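Local coordinates for protein TSSL1 (Pseudomonas aeruginosa, PDB 4B62) that probably fastens the type VI secretion system to the bacterial cell wall, through a periplasmic OmpA-like module that binds peptidoglycan, at residues A21-A26 / Q60-R65; V29-E32 / R37-V40. All coordinates share one frame; numbering follows the deposited sequence.

Contact 1 (A21-A26 / Q60-R65); sequences ADDIKA and QPLLLR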
loop_
_atom_site.group_PDB
_atom_site.type_symbol
_atom_site.label_atom_id
_atom_site.label_comp_id
_atom_site.label_asym_id
_atom_site.label_seq_id
_atom_site.Cartn_x
_atom_site.Cartn_y
_atom_site.Cartn_z
ATOM N N ALA A 21 10.187 -0.107 12.500
ATOM C CA ALA A 21 10.163 -1.113 13.558
ATOM C C ALA A 21 8.831 -1.215 14.313
ATOM O O ALA A 21 8.345 -2.320 14.543
ATOM C CB ALA A 21 11.294 -0.871 14.548
ATOM N N ASP A 22 8.279 -0.084 14.741
ATOM C CA ASP A 22 7.037 -0.109 15.526
ATOM C C ASP A 22 5.890 -0.702 14.721
ATOM O O ASP A 22 5.112 -1.489 15.229
ATOM C CB ASP A 22 6.626 1.284 16.005
ATOM C CG ASP A 22 7.528 1.827 17.081
ATOM O OD1 ASP A 22 7.991 1.052 17.948
ATOM O OD2 ASP A 22 7.769 3.045 17.060
ATOM N N ASP A 23 5.793 -0.315 13.455
ATOM C CA ASP A 23 4.716 -0.799 12.601
ATOM C C ASP A 23 4.871 -2.280 12.288
ATOM O O ASP A 23 3.880 -3.001 12.197
ATOM C CB ASP A 23 4.629 0.025 11.322
ATOM C CG ASP A 23 4.170 1.438 11.582
ATOM O OD1 ASP A 23 3.136 1.608 12.288
ATOM O OD2 ASP A 23 4.827 2.381 11.077
ATOM N N ILE A 24 6.116 -2.733 12.144
ATOM C CA ILE A 24 6.363 -4.152 11.928
ATOM C C ILE A 24 5.964 -4.942 13.183
ATOM O O ILE A 24 5.270 -5.959 13.072
ATOM C CB ILE A 24 7.818 -4.434 11.506
ATOM C CG1 ILE A 24 8.074 -3.908 10.085
ATOM C CG2 ILE A 24 8.124 -5.926 11.594
ATOM C CD1 ILE A 24 9.540 -3.837 9.714
ATOM N N LYS A 25 6.387 -4.486 14.366
ATOM C CA LYS A 25 6.082 -5.211 15.614
ATOM C C LYS A 25 4.581 -5.235 15.887
ATOM O O LYS A 25 4.053 -6.243 16.347
ATOM C CB LYS A 25 6.829 -4.604 16.811
ATOM C CG LYS A 25 6.719 -5.417 18.104
ATOM N N ALA A 26 3.902 -4.131 15.591
ATOM C CA ALA A 26 2.444 -4.041 15.753
ATOM C C ALA A 26 1.661 -4.780 14.655
ATOM O O ALA A 26 0.436 -4.882 14.731
ATOM C CB ALA A 26 2.019 -2.587 15.770
ATOM N N GLN A 60 -3.600 8.218 8.667
ATOM C CA GLN A 60 -2.608 8.978 7.921
ATOM C C GLN A 60 -1.203 8.954 8.522
ATOM O O GLN A 60 -0.232 8.938 7.770
ATOM C CB GLN A 60 -3.099 10.388 7.639
ATOM C CG GLN A 60 -4.166 10.334 6.568
ATOM C CD GLN A 60 -4.726 11.668 6.183
ATOM O OE1 GLN A 60 -4.127 12.700 6.437
ATOM N NE2 GLN A 60 -5.889 11.649 5.549
ATOM N N PRO A 61 -1.079 8.915 9.862
ATOM C CA PRO A 61 0.285 8.871 10.386
ATOM C C PRO A 61 1.082 7.635 9.936
ATOM O O PRO A 61 2.294 7.708 9.823
ATOM C CB PRO A 61 0.075 8.894 11.888
ATOM C CG PRO A 61 -1.202 9.652 12.074
ATOM C CD PRO A 61 -2.064 9.174 10.932
ATOM N N LEU A 62 0.404 6.517 9.666
ATOM C CA LEU A 62 1.101 5.340 9.144
ATOM C C LEU A 62 1.761 5.661 7.802
ATOM O O LEU A 62 2.945 5.362 7.585
ATOM C CB LEU A 62 0.152 4.149 9.022
ATOM C CG LEU A 62 0.698 2.894 8.327
ATOM C CD1 LEU A 62 1.959 2.385 9.024
ATOM C CD2 LEU A 62 -0.362 1.799 8.273
ATOM N N LEU A 63 1.007 6.283 6.898
ATOM C CA LEU A 63 1.590 6.683 5.612
ATOM C C LEU A 63 2.643 7.760 5.792
ATOM O O LEU A 63 3.604 7.821 5.039
ATOM C CB LEU A 63 0.530 7.131 4.622
ATOM C CG LEU A 63 -0.276 6.030 3.966
ATOM C CD1 LEU A 63 -1.134 6.636 2.878
ATOM C CD2 LEU A 63 0.613 4.941 3.363
ATOM N N LEU A 64 2.465 8.636 6.776
ATOM C CA LEU A 64 3.501 9.630 7.063
ATOM C C LEU A 64 4.834 8.969 7.446
ATOM O O LEU A 64 5.888 9.406 7.002
ATOM C CB LEU A 64 3.035 10.600 8.152
ATOM C CG LEU A 64 3.989 11.750 8.464
ATOM C CD1 LEU A 64 4.288 12.576 7.228
ATOM C CD2 LEU A 64 3.353 12.590 9.552
ATOM N N ARG A 65 4.788 7.905 8.244
ATOM C CA ARG A 65 6.017 7.185 8.609
ATOM C C ARG A 65 6.677 6.558 7.385
ATOM O O ARG A 65 7.918 6.502 7.292
ATOM C CB ARG A 65 5.733 6.130 9.670
ATOM C CG ARG A 65 5.311 6.757 10.985
ATOM C CD ARG A 65 5.247 5.768 12.109
ATOM N NE ARG A 65 4.124 4.855 12.018
ATOM C CZ ARG A 65 2.893 5.114 12.452
ATOM N NH1 ARG A 65 2.578 6.319 12.922
ATOM N NH2 ARG A 65 1.965 4.169 12.386
#

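Contact 2 (V29-E32 / R37-V40); sequences VAVE and RSVV. With EDO (1,2-ethanediol), chain B.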
loop_
_atom_site.group_PDB
_atom_site.type_symbol
_atom_site.label_atom_id
_atom_site.label_comp_id
_atom_site.label_asym_id
_atom_site.label_seq_id
_atom_site.Cartn_x
_atom_site.Cartn_y
_atom_site.Cartn_z
ATOM N N VAL A 29 2.314 -3.243 9.220
ATOM C CA VAL A 29 2.932 -3.450 7.910
ATOM C C VAL A 29 3.834 -4.661 7.976
ATOM O O VAL A 29 4.209 -5.114 9.059
ATOM C CB VAL A 29 3.781 -2.235 7.444
ATOM C CG1 VAL A 29 3.005 -0.936 7.579
ATOM C CG2 VAL A 29 5.107 -2.145 8.190
ATOM N N ALA A 30 4.177 -5.166 6.793
ATOM C CA ALA A 30 5.268 -6.115 6.648
ATOM C C ALA A 30 6.225 -5.577 5.597
ATOM O O ALA A 30 5.803 -4.944 4.634
ATOM C CB ALA A 30 4.744 -7.492 6.270
ATOM N N VAL A 31 7.513 -5.815 5.793
ATOM C CA VAL A 31 8.532 -5.249 4.918
ATOM C C VAL A 31 9.467 -6.352 4.453
ATOM O O VAL A 31 10.017 -7.097 5.266
ATOM C CB VAL A 31 9.346 -4.149 5.622
ATOM C CG1 VAL A 31 10.406 -3.561 4.690
ATOM C CG2 VAL A 31 8.431 -3.048 6.133
ATOM N N GLU A 32 9.607 -6.455 3.139
ATOM C CA GLU A 32 10.593 -7.323 2.505
ATOM C C GLU A 32 11.720 -6.441 1.984
ATOM O O GLU A 32 11.506 -5.676 1.042
ATOM C CB GLU A 32 9.949 -8.106 1.352
ATOM C CG GLU A 32 10.917 -9.058 0.655
ATOM C CD GLU A 32 10.386 -9.753 -0.604
ATOM O OE1 GLU A 32 9.218 -9.546 -1.017
ATOM O OE2 GLU A 32 11.178 -10.530 -1.194
ATOM N N ARG A 37 14.961 -3.925 -4.159
ATOM C CA ARG A 37 13.674 -3.321 -3.825
ATOM C C ARG A 37 13.433 -3.526 -2.347
ATOM O O ARG A 37 13.884 -4.526 -1.793
ATOM C CB ARG A 37 12.501 -4.079 -4.495
ATOM C CG ARG A 37 12.303 -3.897 -5.988
ATOM C CD ARG A 37 11.282 -4.895 -6.521
ATOM N NE ARG A 37 11.843 -6.243 -6.577
ATOM C CZ ARG A 37 11.150 -7.385 -6.507
ATOM N NH1 ARG A 37 9.826 -7.410 -6.380
ATOM N NH2 ARG A 37 11.799 -8.532 -6.577
ATOM N N SER A 38 12.715 -2.595 -1.720
ATOM C CA SER A 38 12.065 -2.875 -0.446
ATOM C C SER A 38 10.565 -2.775 -0.697
ATOM O O SER A 38 10.108 -1.811 -1.302
ATOM C CB SER A 38 12.524 -1.902 0.633
ATOM O OG SER A 38 11.956 -2.216 1.890
ATOM N N VAL A 39 9.821 -3.787 -0.255
ATOM C CA VAL A 39 8.381 -3.855 -0.486
ATOM C C VAL A 39 7.657 -3.779 0.850
ATOM O O VAL A 39 7.833 -4.647 1.715
ATOM C CB VAL A 39 7.967 -5.139 -1.240
ATOM C CG1 VAL A 39 6.476 -5.091 -1.564
ATOM C CG2 VAL A 39 8.796 -5.301 -2.516
ATOM N N VAL A 40 6.832 -2.746 1.011
ATOM C CA VAL A 40 6.030 -2.574 2.217
ATOM C C VAL A 40 4.603 -2.991 1.886
ATOM O O VAL A 40 3.959 -2.391 1.028
ATOM C CB VAL A 40 6.038 -1.122 2.710
ATOM C CG1 VAL A 40 5.269 -1.011 4.024
ATOM C CG2 VAL A 40 7.461 -0.596 2.853
HETATM C C1 EDO B . 6.555 -5.855 -6.090
HETATM O O1 EDO B . 7.870 -5.271 -6.030
HETATM C C2 EDO B . 6.579 -7.371 -6.288
HETATM O O2 EDO B . 7.260 -8.014 -5.200
#

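Contact 1 (A21-A26 / Q60-R65)
D23 of the short helix 21-25 meets R65 of helix 60-72 in a side-on, two-pronged salt bridge that ties a helix preceding the first strand of this OmpA-like domain to the first long helix of the fold. The backbones stay apart, the nearest CA atoms, of D23 and L62, being 7.9 Å from each other, and only about 125 Å² is buried, so the link is made by side chains alone.

Its tight part is the carboxylate. R65 NE donates a nearly straight hydrogen bond (169°) to D23 OD2 at 2.7 Å, with the oxygen in the guanidinium plane. R65 NH2 reaches D23 OD1 at 2.8 Å; this bond is more bent, at 146°, and its oxygen lies tilted out of the guanidinium plane. Both oxygens accept through their syn lone pairs, and one bond to each of them fixes the carboxylate's rotation and leaves the two planes 27° apart. L62 supplies the apolar neighbour: with CG anti to its backbone N, the end of the side chain comes nearer D23 than its CB direction would suggest, and CD1 lies 3.5 Å from D23 CG.

The other flank is looser. D22 OD2 remains 6.5 Å from R65 NE, too far for a direct bond, though its negative charge would probably favour the arginine electrostatically. R65 is partly exposed, whereas D23 is buried and also packs on V29. The arginine chain bends at chi3 and folds back over its own helix: P61 O sits 3.3 Å above one face of the R65 guanidinium plane, offset toward the rim.

Contact 2 (V29-E32 / R37-V40)
E32 and V39 face each other as an antiparallel hydrogen-bonded pair. E32 N donates to V39 O at 2.9 Å, and V39 N returns a bond to E32 O at 2.8 Å; both are close to straight (169° and 164°). Beside this ring, CA-H...O contacts add weaker support, the shortest from S38 CA to E32 O at 3.2 Å.

Side chains alternate between the two faces. On one, V31 pairs with V40 through their CG2 methyls, 4.2 Å apart. V29 CB lies 3.9 Å from V40 CG1, and I24 packs against V29 and V31 on this side. In one of its two conformers the S38 hydroxyl is hydrogen-bonded to D33 and nears V31 CG1. On the other face, V39 lies beside E32, and R37 NH1 donates to O1 of a 1,2-ethanediol, probably from the crystallisation liquor, at 2.9 Å; T150 OG1 is also hydrogen-bonded to it.

Farther out, backbone bonds from S38 to V151 and from V40 to I149 hold strand 37-43 against strand 146-152. Segments 30-32 and 37-40 run 165° apart in direction, their axes 4.7 Å from each other at closest approach. They belong to strands 30-33 and 37-43, the beta hairpin at one edge of the mixed sheet of this OmpA-like domain.

How the contacts relate
The centres of contacts 1 and 2 lie 12 Å apart, and their residues touch. Along the chain the order is helix 21-25, strand 30-33, strand 37-43, then helix 60-72, so the hairpin of contact 2 falls between the two helices paired in contact 1. Packing joins them: L62 CD1 lies 3.8 Å from V29 CG1, and I24 CD1 lies 3.8 Å from V31 CG2. Helix 21-25 therefore turns D23 toward helix 60-72 while I24 meets the outermost strand. Together the contacts tie helix 21-25 to the edge hairpin of the sheet and to helix 60-72 of the probable peptidoglycan-binding module.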